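Local coordinates for bifunctional purine biosynthetic protein ADE5,7 (Cryptococcus neoformans var. grubii serotype A, PDB 7LVO) that catalyses two steps of de novo purine biosynthesis, the N-terminal half present here being the glycinamide ribonucleotide (GAR) synthetase that ligates phosphoribosylamine to glycine using ATP, at residues S36-L42 and R61-V67; G46-L52 and F336-Q342; L244-G249 and P311-L316; I252-P256 and K370-K374. All coordinates share one frame; numbering follows the deposited sequence.

Contact 1. Residues S36-L42 and R61-V67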
loop_
_atom_site.group_PDB
_atom_site.type_symbol
_atom_site.label_atom_id
_atom_site.label_comp_id
_atom_site.label_asym_id
_atom_site.label_seq_id
_atom_site.Cartn_x
_atom_site.Cartn_y
_atom_site.Cartn_z
ATOM N N SER A 36 -23.601 -15.284 5.663
ATOM C CA SER A 36 -23.780 -13.896 6.072
ATOM C C SER A 36 -23.383 -13.672 7.528
ATOM O O SER A 36 -23.890 -12.760 8.188
ATOM C CB SER A 36 -25.225 -13.457 5.840
ATOM O OG SER A 36 -26.133 -14.314 6.514
ATOM N N ASP A 37 -22.472 -14.490 8.041
ATOM C CA ASP A 37 -21.907 -14.307 9.377
ATOM C C ASP A 37 -20.405 -14.564 9.315
ATOM O O ASP A 37 -19.835 -15.306 10.115
ATOM C CB ASP A 37 -22.591 -15.217 10.398
ATOM C CG ASP A 37 -22.523 -16.681 10.012
ATOM O OD1 ASP A 37 -22.462 -16.978 8.801
ATOM O OD2 ASP A 37 -22.529 -17.533 10.921
ATOM N N LEU A 38 -19.746 -13.923 8.355
ATOM C CA LEU A 38 -18.355 -14.217 8.066
ATOM C C LEU A 38 -17.432 -13.719 9.174
ATOM O O LEU A 38 -17.733 -12.759 9.887
ATOM C CB LEU A 38 -17.956 -13.577 6.742
ATOM C CG LEU A 38 -18.677 -14.103 5.502
ATOM C CD1 LEU A 38 -18.414 -13.189 4.316
ATOM C CD2 LEU A 38 -18.243 -15.524 5.199
ATOM N N SER A 39 -16.294 -14.394 9.309
ATOM C CA SER A 39 -15.205 -13.981 10.182
ATOM C C SER A 39 -14.001 -13.682 9.301
ATOM O O SER A 39 -13.544 -14.561 8.563
ATOM C CB SER A 39 -14.868 -15.070 11.203
ATOM O OG SER A 39 -15.956 -15.287 12.078
ATOM N N ILE A 40 -13.507 -12.445 9.365
ATOM C CA ILE A 40 -12.386 -11.988 8.553
ATOM C C ILE A 40 -11.222 -11.644 9.469
ATOM O O ILE A 40 -11.405 -11.018 10.518
ATOM C CB ILE A 40 -12.775 -10.770 7.688
ATOM C CG1 ILE A 40 -13.839 -11.164 6.661
ATOM C CG2 ILE A 40 -11.546 -10.198 6.994
ATOM C CD1 ILE A 40 -14.457 -9.985 5.933
ATOM N N LEU A 41 -10.026 -12.050 9.071
ATOM C CA LEU A 41 -8.807 -11.822 9.837
ATOM C C LEU A 41 -7.925 -10.845 9.077
ATOM O O LEU A 41 -7.477 -11.146 7.958
ATOM C CB LEU A 41 -8.065 -13.135 10.076
ATOM C CG LEU A 41 -6.691 -13.044 10.731
ATOM C CD1 LEU A 41 -6.793 -12.501 12.150
ATOM C CD2 LEU A 41 -6.022 -14.411 10.722
ATOM N N LEU A 42 -7.685 -9.679 9.680
ATOM C CA LEU A 42 -6.798 -8.672 9.116
ATOM C C LEU A 42 -5.432 -8.787 9.777
ATOM O O LEU A 42 -5.333 -8.725 11.009
ATOM C CB LEU A 42 -7.365 -7.267 9.320
ATOM C CG LEU A 42 -8.742 -6.987 8.743
ATOM C CD1 LEU A 42 -9.088 -5.512 8.900
ATOM C CD2 LEU A 42 -8.825 -7.390 7.278
ATOM N N ARG A 61 -22.950 -8.960 5.696
ATOM C CA ARG A 61 -22.483 -10.334 5.557
ATOM C C ARG A 61 -21.298 -10.645 6.462
ATOM O O ARG A 61 -20.761 -11.754 6.398
ATOM C CB ARG A 61 -22.102 -10.612 4.101
ATOM C CG ARG A 61 -23.292 -10.657 3.146
ATOM C CD ARG A 61 -22.846 -10.903 1.715
ATOM N NE ARG A 61 -21.839 -11.954 1.626
ATOM C CZ ARG A 61 -22.088 -13.245 1.787
ATOM N NH1 ARG A 61 -23.304 -13.684 2.069
ATOM N NH2 ARG A 61 -21.092 -14.120 1.668
ATOM N N VAL A 62 -20.879 -9.698 7.297
ATOM C CA VAL A 62 -19.728 -9.862 8.174
ATOM C C VAL A 62 -20.208 -9.780 9.616
ATOM O O VAL A 62 -20.892 -8.822 9.994
ATOM C CB VAL A 62 -18.650 -8.800 7.891
ATOM C CG1 VAL A 62 -17.543 -8.870 8.938
ATOM C CG2 VAL A 62 -18.090 -8.983 6.492
ATOM N N ALA A 63 -19.841 -10.785 10.421
ATOM C CA ALA A 63 -20.171 -10.806 11.836
ATOM C C ALA A 63 -18.968 -10.630 12.751
ATOM O O ALA A 63 -19.154 -10.301 13.928
ATOM C CB ALA A 63 -20.871 -12.125 12.196
ATOM N N ARG A 64 -17.753 -10.831 12.248
ATOM C CA ARG A 64 -16.563 -10.797 13.091
ATOM C C ARG A 64 -15.389 -10.273 12.280
ATOM O O ARG A 64 -15.129 -10.757 11.172
ATOM C CB ARG A 64 -16.251 -12.195 13.642
ATOM C CG ARG A 64 -15.084 -12.256 14.604
ATOM C CD ARG A 64 -14.802 -13.702 15.009
ATOM N NE ARG A 64 -13.758 -13.805 16.024
ATOM C CZ ARG A 64 -13.215 -14.947 16.424
ATOM N NH1 ARG A 64 -13.581 -16.103 15.899
ATOM N NH2 ARG A 64 -12.279 -14.927 17.370
ATOM N N ILE A 65 -14.695 -9.280 12.832
ATOM C CA ILE A 65 -13.482 -8.722 12.242
ATOM C C ILE A 65 -12.377 -8.825 13.284
ATOM O O ILE A 65 -12.533 -8.332 14.407
ATOM C CB ILE A 65 -13.678 -7.263 11.806
ATOM C CG1 ILE A 65 -14.589 -7.170 10.585
ATOM C CG2 ILE A 65 -12.336 -6.608 11.514
ATOM C CD1 ILE A 65 -13.905 -7.506 9.282
ATOM N N VAL A 66 -11.276 -9.474 12.923
ATOM C CA VAL A 66 -10.140 -9.661 13.813
ATOM C C VAL A 66 -8.943 -8.949 13.196
ATOM O O VAL A 66 -8.579 -9.218 12.045
ATOM C CB VAL A 66 -9.834 -11.146 14.049
ATOM C CG1 VAL A 66 -8.605 -11.297 14.918
ATOM C CG2 VAL A 66 -11.029 -11.842 14.674
ATOM N N VAL A 67 -8.335 -8.048 13.961
ATOM C CA VAL A 67 -7.185 -7.272 13.514
ATOM C C VAL A 67 -5.989 -7.749 14.317
ATOM O O VAL A 67 -5.914 -7.518 15.532
ATOM C CB VAL A 67 -7.406 -5.762 13.683
ATOM C CG1 VAL A 67 -6.475 -4.993 12.791
ATOM C CG2 VAL A 67 -8.864 -5.402 13.411
#
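Strands 38-42 and 62-67 run parallel, their axes approaching to 4.6 Å with 15° between their directions, Leu38 paired with Val62 at one end and Leu42 with Val67 at the other. They are neighbours in the parallel sheet of the N domain and form a beta-alpha-beta unit with helix 47-56 as the crossover. Between Leu38 and Ser39 the register slips by one residue, a beta bulge. Its evidence is the doubled acceptor: Leu38 O takes Ala63 N at 2.9 Å, in the carbonyl plane on a lone pair, and Arg64 N at 3.0 Å. Past the bulge, Ile40 bonds to Arg64 and Val66 through its N and O.

Ile40 holds CG1 beside its backbone N (chi1 -65°), which carries CD1 to 3.8 Å from Val62 CG2, the side chains crossing at about a right angle. Ile65 CD1 fills in beneath, 3.8 Å from Ile40 CB, and Leu56 of the crossover helix covers both isoleucines. On the other face Leu41 CD1 meets Val66 CG1 at 3.5 Å, near Ile97 and Trp100 of helix 95-104. Arg64, salt-bridged to Glu104, lies extended, its CD 3.5 Å from Ser39 OG.

Contact 2. Residues G46-L52 and F336-Q342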
loop_
_atom_site.group_PDB
_atom_site.type_symbol
_atom_site.label_atom_id
_atom_site.label_comp_id
_atom_site.label_asym_id
_atom_site.label_seq_id
_atom_site.Cartn_x
_atom_site.Cartn_y
_atom_site.Cartn_z
ATOM N N GLY A 46 -1.665 -0.884 10.800
ATOM C CA GLY A 46 -1.596 0.451 10.259
ATOM C C GLY A 46 -2.967 1.031 9.966
ATOM O O GLY A 46 -3.997 0.418 10.208
ATOM N N GLY A 47 -2.951 2.252 9.421
ATOM C CA GLY A 47 -4.193 2.926 9.105
ATOM C C GLY A 47 -4.951 2.263 7.980
ATOM O O GLY A 47 -6.174 2.405 7.891
ATOM N N ARG A 48 -4.238 1.559 7.100
ATOM C CA ARG A 48 -4.895 0.742 6.088
ATOM C C ARG A 48 -5.796 -0.300 6.734
ATOM O O ARG A 48 -6.910 -0.545 6.258
ATOM C CB ARG A 48 -3.850 0.076 5.204
ATOM C CG ARG A 48 -4.427 -0.875 4.157
ATOM C CD ARG A 48 -3.590 -2.147 4.046
ATOM N NE ARG A 48 -2.213 -1.891 3.647
ATOM C CZ ARG A 48 -1.167 -1.924 4.462
ATOM N NH1 ARG A 48 -1.296 -2.210 5.744
ATOM N NH2 ARG A 48 0.043 -1.667 3.973
ATOM N N GLU A 49 -5.335 -0.921 7.824
ATOM C CA GLU A 49 -6.151 -1.926 8.502
ATOM C C GLU A 49 -7.393 -1.295 9.117
ATOM O O GLU A 49 -8.509 -1.797 8.944
ATOM C CB GLU A 49 -5.325 -2.641 9.565
ATOM C CG GLU A 49 -4.415 -3.728 9.017
ATOM C CD GLU A 49 -3.365 -3.194 8.078
ATOM O OE1 GLU A 49 -2.634 -2.251 8.450
ATOM O OE2 GLU A 49 -3.266 -3.702 6.955
ATOM N N HIS A 50 -7.221 -0.180 9.840
ATOM C CA HIS A 50 -8.380 0.475 10.432
ATOM C C HIS A 50 -9.373 0.901 9.359
ATOM O O HIS A 50 -10.582 0.693 9.505
ATOM C CB HIS A 50 -7.931 1.673 11.267
ATOM C CG HIS A 50 -9.014 2.258 12.117
ATOM N ND1 HIS A 50 -8.834 3.393 12.879
ATOM C CD2 HIS A 50 -10.292 1.866 12.325
ATOM C CE1 HIS A 50 -9.955 3.676 13.518
ATOM N NE2 HIS A 50 -10.855 2.763 13.200
ATOM N N ALA A 51 -8.881 1.492 8.272
ATOM C CA ALA A 51 -9.771 1.908 7.193
ATOM C C ALA A 51 -10.477 0.706 6.564
ATOM O O ALA A 51 -11.667 0.778 6.231
ATOM C CB ALA A 51 -8.980 2.684 6.141
ATOM N N LEU A 52 -9.760 -0.404 6.378
ATOM C CA LEU A 52 -10.402 -1.605 5.842
ATOM C C LEU A 52 -11.404 -2.183 6.839
ATOM O O LEU A 52 -12.538 -2.519 6.472
ATOM C CB LEU A 52 -9.351 -2.650 5.470
ATOM C CG LEU A 52 -8.490 -2.320 4.264
ATOM C CD1 LEU A 52 -7.310 -3.285 4.155
ATOM C CD2 LEU A 52 -9.316 -2.354 2.974
ATOM N N PHE A 336 -3.014 -3.311 -0.580
ATOM C CA PHE A 336 -3.514 -1.956 -0.402
ATOM C C PHE A 336 -2.388 -1.025 0.042
ATOM O O PHE A 336 -1.431 -1.439 0.700
ATOM C CB PHE A 336 -4.651 -1.925 0.613
ATOM C CG PHE A 336 -5.973 -2.368 0.055
ATOM C CD1 PHE A 336 -6.712 -1.519 -0.742
ATOM C CD2 PHE A 336 -6.479 -3.634 0.333
ATOM C CE1 PHE A 336 -7.929 -1.922 -1.264
ATOM C CE2 PHE A 336 -7.696 -4.031 -0.176
ATOM C CZ PHE A 336 -8.421 -3.178 -0.976
ATOM N N GLY A 337 -2.506 0.247 -0.341
ATOM C CA GLY A 337 -1.512 1.242 -0.017
ATOM C C GLY A 337 -1.888 2.054 1.210
ATOM O O GLY A 337 -3.049 2.133 1.605
ATOM N N ASP A 338 -0.875 2.667 1.818
ATOM C CA ASP A 338 -1.057 3.498 3.001
ATOM C C ASP A 338 -0.304 4.800 2.761
ATOM O O ASP A 338 0.916 4.764 2.498
ATOM C CB ASP A 338 -0.545 2.780 4.250
ATOM C CG ASP A 338 -0.971 3.463 5.534
ATOM O OD1 ASP A 338 -0.804 4.682 5.644
ATOM O OD2 ASP A 338 -1.502 2.767 6.427
ATOM N N PRO A 339 -0.959 5.969 2.854
ATOM C CA PRO A 339 -2.348 6.206 3.262
ATOM C C PRO A 339 -3.368 6.325 2.128
ATOM O O PRO A 339 -4.409 6.937 2.331
ATOM C CB PRO A 339 -2.245 7.543 4.008
ATOM C CG PRO A 339 -1.200 8.287 3.200
ATOM C CD PRO A 339 -0.214 7.236 2.708
ATOM N N GLU A 340 -3.089 5.728 0.968
ATOM C CA GLU A 340 -4.047 5.804 -0.136
ATOM C C GLU A 340 -5.368 5.140 0.239
ATOM O O GLU A 340 -6.444 5.604 -0.159
ATOM C CB GLU A 340 -3.466 5.144 -1.391
ATOM C CG GLU A 340 -2.383 5.936 -2.086
ATOM C CD GLU A 340 -0.994 5.530 -1.660
ATOM O OE1 GLU A 340 -0.871 4.790 -0.661
ATOM O OE2 GLU A 340 -0.028 5.947 -2.321
ATOM N N THR A 341 -5.308 4.042 0.995
ATOM C CA THR A 341 -6.524 3.315 1.345
ATOM C C THR A 341 -7.442 4.157 2.214
ATOM O O THR A 341 -8.665 4.160 2.016
ATOM C CB THR A 341 -6.166 2.010 2.055
ATOM O OG1 THR A 341 -5.389 1.188 1.178
ATOM C CG2 THR A 341 -7.419 1.252 2.478
ATOM N N GLN A 342 -6.873 4.887 3.181
ATOM C CA GLN A 342 -7.707 5.685 4.079
ATOM C C GLN A 342 -8.572 6.678 3.316
ATOM O O GLN A 342 -9.700 6.970 3.731
ATOM C CB GLN A 342 -6.835 6.430 5.089
ATOM C CG GLN A 342 -6.119 5.519 6.094
ATOM C CD GLN A 342 -4.746 5.071 5.621
ATOM O OE1 GLN A 342 -4.597 4.486 4.542
ATOM N NE2 GLN A 342 -3.730 5.348 6.431
#
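Leu52 CD2 sits over one face of the Phe336 ring, 4.1 Å from its centroid and 15° off the normal, while the Arg48 guanidinium offers its edge to Phe336 O and to the Glu49 carboxylate. Here the N domain meets the ATP-grasp region: the first turn of helix 47-56, crossover helix of the N domain's beta-alpha-beta unit with Gly46 as N-cap, packs on the loop that runs through a cis peptide bond before Pro339 into helix 340-344.

The bond from Arg48 NE to Phe336 O is 3.1 Å long and nearly straight at 171°. The oxygen lies in the guanidinium plane, yet the donor stands well above the carbonyl plane and so misses its lone pairs. Bends at chi2 and chi3 turn the Arg48 head back toward the start of its helix, where NH1 makes a salt bridge with Glu49 OE2 at 2.8 Å. Held at both NE and NH1, the buried group probably has little freedom to rotate.

Asp338 spreads its two oxygens: OD2 takes the helix-end amide Arg48 N at 3.1 Å, and OD1 takes Gln342 NE2 at 3.1 Å. Gly337, near the predicted magnesium ligand Asn333, gives its O to both N and OG1 of Thr341. Ala51 CB packs 3.9 Å from Gln342 CA. Because Gly47 has no side chain, Gln342 NE2 approaches to 3.6 Å from Gly47 CA.

Contact 3. Residues L244-G249 and P311-L316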
loop_
_atom_site.group_PDB
_atom_site.type_symbol
_atom_site.label_atom_id
_atom_site.label_comp_id
_atom_site.label_asym_id
_atom_site.label_seq_id
_atom_site.Cartn_x
_atom_site.Cartn_y
_atom_site.Cartn_z
ATOM N N LEU A 244 -4.828 1.803 -7.761
ATOM C CA LEU A 244 -5.204 0.578 -7.074
ATOM C C LEU A 244 -6.339 -0.102 -7.827
ATOM O O LEU A 244 -7.303 0.553 -8.238
ATOM C CB LEU A 244 -5.634 0.868 -5.634
ATOM C CG LEU A 244 -4.518 1.286 -4.678
ATOM C CD1 LEU A 244 -4.038 2.698 -4.979
ATOM C CD2 LEU A 244 -5.005 1.163 -3.235
ATOM N N ALA A 245 -6.232 -1.420 -7.988
ATOM C CA ALA A 245 -7.202 -2.184 -8.763
ATOM C C ALA A 245 -7.408 -3.555 -8.138
ATOM O O ALA A 245 -6.439 -4.237 -7.801
ATOM C CB ALA A 245 -6.738 -2.334 -10.218
ATOM N N PHE A 246 -8.671 -3.950 -7.991
ATOM C CA PHE A 246 -9.003 -5.300 -7.554
ATOM C C PHE A 246 -8.826 -6.275 -8.707
ATOM O O PHE A 246 -9.146 -5.959 -9.855
ATOM C CB PHE A 246 -10.443 -5.362 -7.042
ATOM C CG PHE A 246 -10.707 -4.481 -5.856
ATOM C CD1 PHE A 246 -10.482 -4.936 -4.573
ATOM C CD2 PHE A 246 -11.191 -3.187 -6.031
ATOM C CE1 PHE A 246 -10.729 -4.119 -3.477
ATOM C CE2 PHE A 246 -11.432 -2.370 -4.950
ATOM C CZ PHE A 246 -11.208 -2.840 -3.663
ATOM N N SER A 247 -8.342 -7.478 -8.393
ATOM C CA SER A 247 -8.074 -8.486 -9.410
ATOM C C SER A 247 -8.464 -9.861 -8.904
ATOM O O SER A 247 -8.178 -10.213 -7.754
ATOM C CB SER A 247 -6.592 -8.498 -9.809
ATOM O OG SER A 247 -6.304 -9.573 -10.672
ATOM N N ASP A 248 -9.116 -10.636 -9.770
ATOM C CA ASP A 248 -9.419 -12.034 -9.484
ATOM C C ASP A 248 -8.657 -12.987 -10.400
ATOM O O ASP A 248 -9.022 -14.164 -10.510
ATOM C CB ASP A 248 -10.925 -12.278 -9.576
ATOM C CG ASP A 248 -11.437 -12.326 -11.010
ATOM O OD1 ASP A 248 -10.655 -12.093 -11.966
ATOM O OD2 ASP A 248 -12.642 -12.606 -11.182
ATOM N N GLY A 249 -7.597 -12.500 -11.055
ATOM C CA GLY A 249 -6.809 -13.271 -11.979
ATOM C C GLY A 249 -7.206 -13.080 -13.430
ATOM O O GLY A 249 -6.372 -13.261 -14.323
ATOM N N PRO A 311 -1.153 -16.481 -11.965
ATOM C CA PRO A 311 -2.134 -15.390 -11.972
ATOM C C PRO A 311 -2.101 -14.604 -10.668
ATOM O O PRO A 311 -1.744 -15.128 -9.613
ATOM C CB PRO A 311 -3.474 -16.112 -12.150
ATOM C CG PRO A 311 -3.116 -17.417 -12.806
ATOM C CD PRO A 311 -1.759 -17.790 -12.275
ATOM N N PHE A 312 -2.479 -13.334 -10.755
ATOM C CA PHE A 312 -2.452 -12.429 -9.618
ATOM C C PHE A 312 -3.865 -12.244 -9.078
ATOM O O PHE A 312 -4.766 -11.811 -9.810
ATOM C CB PHE A 312 -1.873 -11.062 -9.990
ATOM C CG PHE A 312 -1.788 -10.115 -8.821
ATOM C CD1 PHE A 312 -2.867 -9.307 -8.488
ATOM C CD2 PHE A 312 -0.644 -10.057 -8.037
ATOM C CE1 PHE A 312 -2.797 -8.452 -7.405
ATOM C CE2 PHE A 312 -0.570 -9.187 -6.961
ATOM C CZ PHE A 312 -1.656 -8.391 -6.643
ATOM N N VAL A 313 -4.050 -12.558 -7.801
ATOM C CA VAL A 313 -5.311 -12.352 -7.101
ATOM C C VAL A 313 -5.050 -11.414 -5.932
ATOM O O VAL A 313 -4.072 -11.589 -5.194
ATOM C CB VAL A 313 -5.915 -13.684 -6.616
ATOM C CG1 VAL A 313 -7.231 -13.433 -5.900
ATOM C CG2 VAL A 313 -6.114 -14.639 -7.790
ATOM N N GLY A 314 -5.913 -10.413 -5.773
ATOM C CA GLY A 314 -5.781 -9.481 -4.670
ATOM C C GLY A 314 -5.827 -8.032 -5.103
ATOM O O GLY A 314 -6.508 -7.687 -6.077
ATOM N N MET A 315 -5.104 -7.174 -4.386
ATOM C CA MET A 315 -5.063 -5.742 -4.662
ATOM C C MET A 315 -3.749 -5.434 -5.370
ATOM O O MET A 315 -2.676 -5.501 -4.761
ATOM C CB MET A 315 -5.203 -4.933 -3.370
ATOM C CG MET A 315 -4.783 -3.473 -3.493
ATOM S SD MET A 315 -5.425 -2.657 -4.970
ATOM C CE MET A 315 -7.188 -2.887 -4.756
ATOM N N LEU A 316 -3.838 -5.087 -6.655
ATOM C CA LEU A 316 -2.677 -4.673 -7.432
ATOM C C LEU A 316 -2.518 -3.160 -7.310
ATOM O O LEU A 316 -3.333 -2.396 -7.838
ATOM C CB LEU A 316 -2.824 -5.097 -8.889
ATOM C CG LEU A 316 -1.656 -4.712 -9.795
ATOM C CD1 LEU A 316 -0.421 -5.513 -9.426
ATOM C CD2 LEU A 316 -2.017 -4.901 -11.262
HETATM O O HOH W 1 -3.605 -12.843 -13.645
#
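Ser247 makes three of the hydrogen bonds here, two through its backbone and one through its side chain. OG stands anti to the backbone N (chi1 173°) and from there donates to Phe312 O at 2.8 Å. Ser247 O receives Gly314 N at 3.0 Å with an almost linear N-H...O of 176°, and Ser247 N returns a bond to Gly314 O. Two residues along, Ala245 and Leu316 form the next hydrogen-bonded pair, with Leu316 N 3.0 Å from Ala245 O. At the far end one water links the segments, donating to Gly249 O at 2.9 Å and accepting from Phe312 N at 3.1 Å; Arg306 also binds Gly249 O.

Met315 carries the packing. Its chain, bent at chi2 and chi3, folds back across the strand pair so that SD lies 3.6 Å from Leu244 CB. CE then lands over the middle of the Phe246 ring, 3.9 Å from the centroid and 9° off the normal, a CH-pi contact. Residues of helix 354-362 also touch that ring. On the Ser247 side, Ser247 CB meets the edge of the Phe312 ring, while Leu298 and Ile302 of helix 287-307 touch Ala245 and Ser247.

The pairing is that of a regular antiparallel ladder, here joining the two central strands, 240-248 and 315-323, of a four-stranded sheet in the ATP-grasp domain; strand 240-248 also holds Ser242, part of the predicted ATP-binding region.

Contact 4. Residues I252-P256 and K370-K374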
loop_
_atom_site.group_PDB
_atom_site.type_symbol
_atom_site.label_atom_id
_atom_site.label_comp_id
_atom_site.label_asym_id
_atom_site.label_seq_id
_atom_site.Cartn_x
_atom_site.Cartn_y
_atom_site.Cartn_z
ATOM N N ILE A 252 -10.090 -7.220 -13.662
ATOM C CA ILE A 252 -9.394 -6.213 -12.863
ATOM C C ILE A 252 -10.230 -4.941 -12.877
ATOM O O ILE A 252 -10.574 -4.431 -13.952
ATOM C CB ILE A 252 -7.971 -5.948 -13.384
ATOM C CG1 ILE A 252 -7.295 -4.873 -12.527
ATOM C CG2 ILE A 252 -7.992 -5.554 -14.850
ATOM C CD1 ILE A 252 -5.789 -4.804 -12.698
ATOM N N VAL A 253 -10.566 -4.441 -11.689
ATOM C CA VAL A 253 -11.415 -3.261 -11.539
ATOM C C VAL A 253 -10.623 -2.160 -10.840
ATOM O O VAL A 253 -10.353 -2.264 -9.637
ATOM C CB VAL A 253 -12.695 -3.592 -10.755
ATOM C CG1 VAL A 253 -13.551 -2.350 -10.569
ATOM C CG2 VAL A 253 -13.494 -4.693 -11.467
ATOM N N PRO A 254 -10.236 -1.101 -11.539
ATOM C CA PRO A 254 -9.455 -0.044 -10.881
ATOM C C PRO A 254 -10.309 0.821 -9.971
ATOM O O PRO A 254 -11.510 0.996 -10.181
ATOM C CB PRO A 254 -8.892 0.781 -12.052
ATOM C CG PRO A 254 -9.125 -0.043 -13.291
ATOM C CD PRO A 254 -10.337 -0.891 -12.997
ATOM N N MET A 255 -9.670 1.360 -8.943
ATOM C CA MET A 255 -10.246 2.428 -8.141
ATOM C C MET A 255 -9.805 3.770 -8.702
ATOM O O MET A 255 -8.881 3.845 -9.517
ATOM C CB MET A 255 -9.803 2.290 -6.690
ATOM C CG MET A 255 -10.034 0.915 -6.078
ATOM S SD MET A 255 -9.651 0.906 -4.309
ATOM C CE MET A 255 -11.153 1.575 -3.632
ATOM N N PRO A 256 -10.454 4.860 -8.292
ATOM C CA PRO A 256 -10.011 6.187 -8.740
ATOM C C PRO A 256 -8.534 6.397 -8.441
ATOM O O PRO A 256 -8.050 6.078 -7.351
ATOM C CB PRO A 256 -10.898 7.149 -7.941
ATOM C CG PRO A 256 -12.136 6.353 -7.646
ATOM C CD PRO A 256 -11.665 4.931 -7.447
ATOM N N LYS A 370 -21.465 -5.890 -7.649
ATOM C CA LYS A 370 -21.585 -4.441 -7.674
ATOM C C LYS A 370 -20.360 -3.798 -7.039
ATOM O O LYS A 370 -19.877 -4.243 -5.994
ATOM C CB LYS A 370 -22.851 -3.993 -6.945
ATOM C CG LYS A 370 -24.139 -4.449 -7.606
ATOM C CD LYS A 370 -25.354 -3.832 -6.936
ATOM C CE LYS A 370 -26.642 -4.270 -7.626
ATOM N NZ LYS A 370 -27.844 -3.632 -7.000
ATOM N N LEU A 371 -19.852 -2.748 -7.685
ATOM C CA LEU A 371 -18.668 -2.048 -7.189
ATOM C C LEU A 371 -18.639 -0.682 -7.872
ATOM O O LEU A 371 -18.282 -0.586 -9.051
ATOM C CB LEU A 371 -17.404 -2.843 -7.466
ATOM C CG LEU A 371 -16.144 -2.447 -6.698
ATOM C CD1 LEU A 371 -15.028 -3.467 -6.961
ATOM C CD2 LEU A 371 -15.678 -1.052 -7.058
ATOM N N GLY A 372 -19.023 0.359 -7.126
ATOM C CA GLY A 372 -19.039 1.706 -7.651
ATOM C C GLY A 372 -18.354 2.671 -6.700
ATOM O O GLY A 372 -18.000 2.322 -5.570
ATOM N N TYR A 373 -18.179 3.901 -7.181
ATOM C CA TYR A 373 -17.524 4.956 -6.417
ATOM C C TYR A 373 -18.377 6.215 -6.444
ATOM O O TYR A 373 -18.901 6.599 -7.495
ATOM C CB TYR A 373 -16.126 5.248 -6.974
ATOM C CG TYR A 373 -15.280 4.008 -7.152
ATOM C CD1 TYR A 373 -14.720 3.360 -6.056
ATOM C CD2 TYR A 373 -15.036 3.488 -8.412
ATOM C CE1 TYR A 373 -13.951 2.225 -6.216
ATOM C CE2 TYR A 373 -14.269 2.355 -8.581
ATOM C CZ TYR A 373 -13.733 1.726 -7.481
ATOM O OH TYR A 373 -12.963 0.602 -7.655
ATOM N N LYS A 374 -18.506 6.853 -5.284
ATOM C CA LYS A 374 -19.313 8.059 -5.170
ATOM C C LYS A 374 -18.644 9.228 -5.888
ATOM O O LYS A 374 -17.478 9.173 -6.286
ATOM C CB LYS A 374 -19.546 8.412 -3.703
ATOM C CG LYS A 374 -18.274 8.614 -2.906
ATOM C CD LYS A 374 -18.559 8.803 -1.413
ATOM C CE LYS A 374 -18.862 10.261 -1.076
ATOM N NZ LYS A 374 -19.033 10.463 0.390
#
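Tyr373 reaches across to Met255 and Pro256 with the whole length of its side chain. Its CB is 4.2 Å from Pro256 CG, an approach at the margin of the contact. The first torsion places CG beside the backbone N (chi1 -50°), and the ring that follows slips under the proline: Pro256 CD lies over the ring centre, 3.5 Å from the centroid and only 3° off the normal. This is a CH-pi contact with one face of the ring.

Farther out the two sides of the ring part company. CE1 meets the methyl of Met255, whose chain bends at chi3 to bring CE within 3.9 Å. CE2 instead lies 3.5 Å from Pro254 O. At the tip, Tyr373 OH is 2.9 Å from Pro254 O and 3.3 Å from Met255 CG, the methionine crossing the tyrosine at about a right angle. Beside this, Val253 CG1 and Leu371 CD1 slide past each other at 4.1 Å.

The backbones run 10° apart in direction, but Met255 CA and Tyr373 CA are 7.9 Å from each other, and no strand ladder forms. Instead, side chains of segment 370-374, on the way from helix 354-362 to strand 377-384, reach both side chains and backbone of 252-256, at the edge strand of the ATP-grasp sheet and just after it. Pro256 CD adjoins an amide nitrogen, so its C-H groups are somewhat electron-poor and suit the pi face of a phenol ring. The chemistry implies a join between strand edge and loop that rests mainly on apolar and CH-pi packing.

In the fold
From the N terminus, contact 1 closes a short loop of 18 residues around helix 47-56. Contact 2 opens on that helix, crosses contact 1, and closes only at 336-342, bringing the N domain against the ATP-grasp domain; Leu42 CD1 packs on Glu49 O where the two meet. Contact 3 opens and closes wholly within this long span, and its Phe246 and Met315 touch Phe336 of contact 2. Contact 4 begins at 252-256, inside the loop of contact 3, and ends at 370-374, so it crosses both contacts 2 and 3. Strands 240-248 and 252-254 are sheet neighbours, joining contacts 3 and 4, whereas contact 1 lies about 21 Å from contact 3, centre to centre.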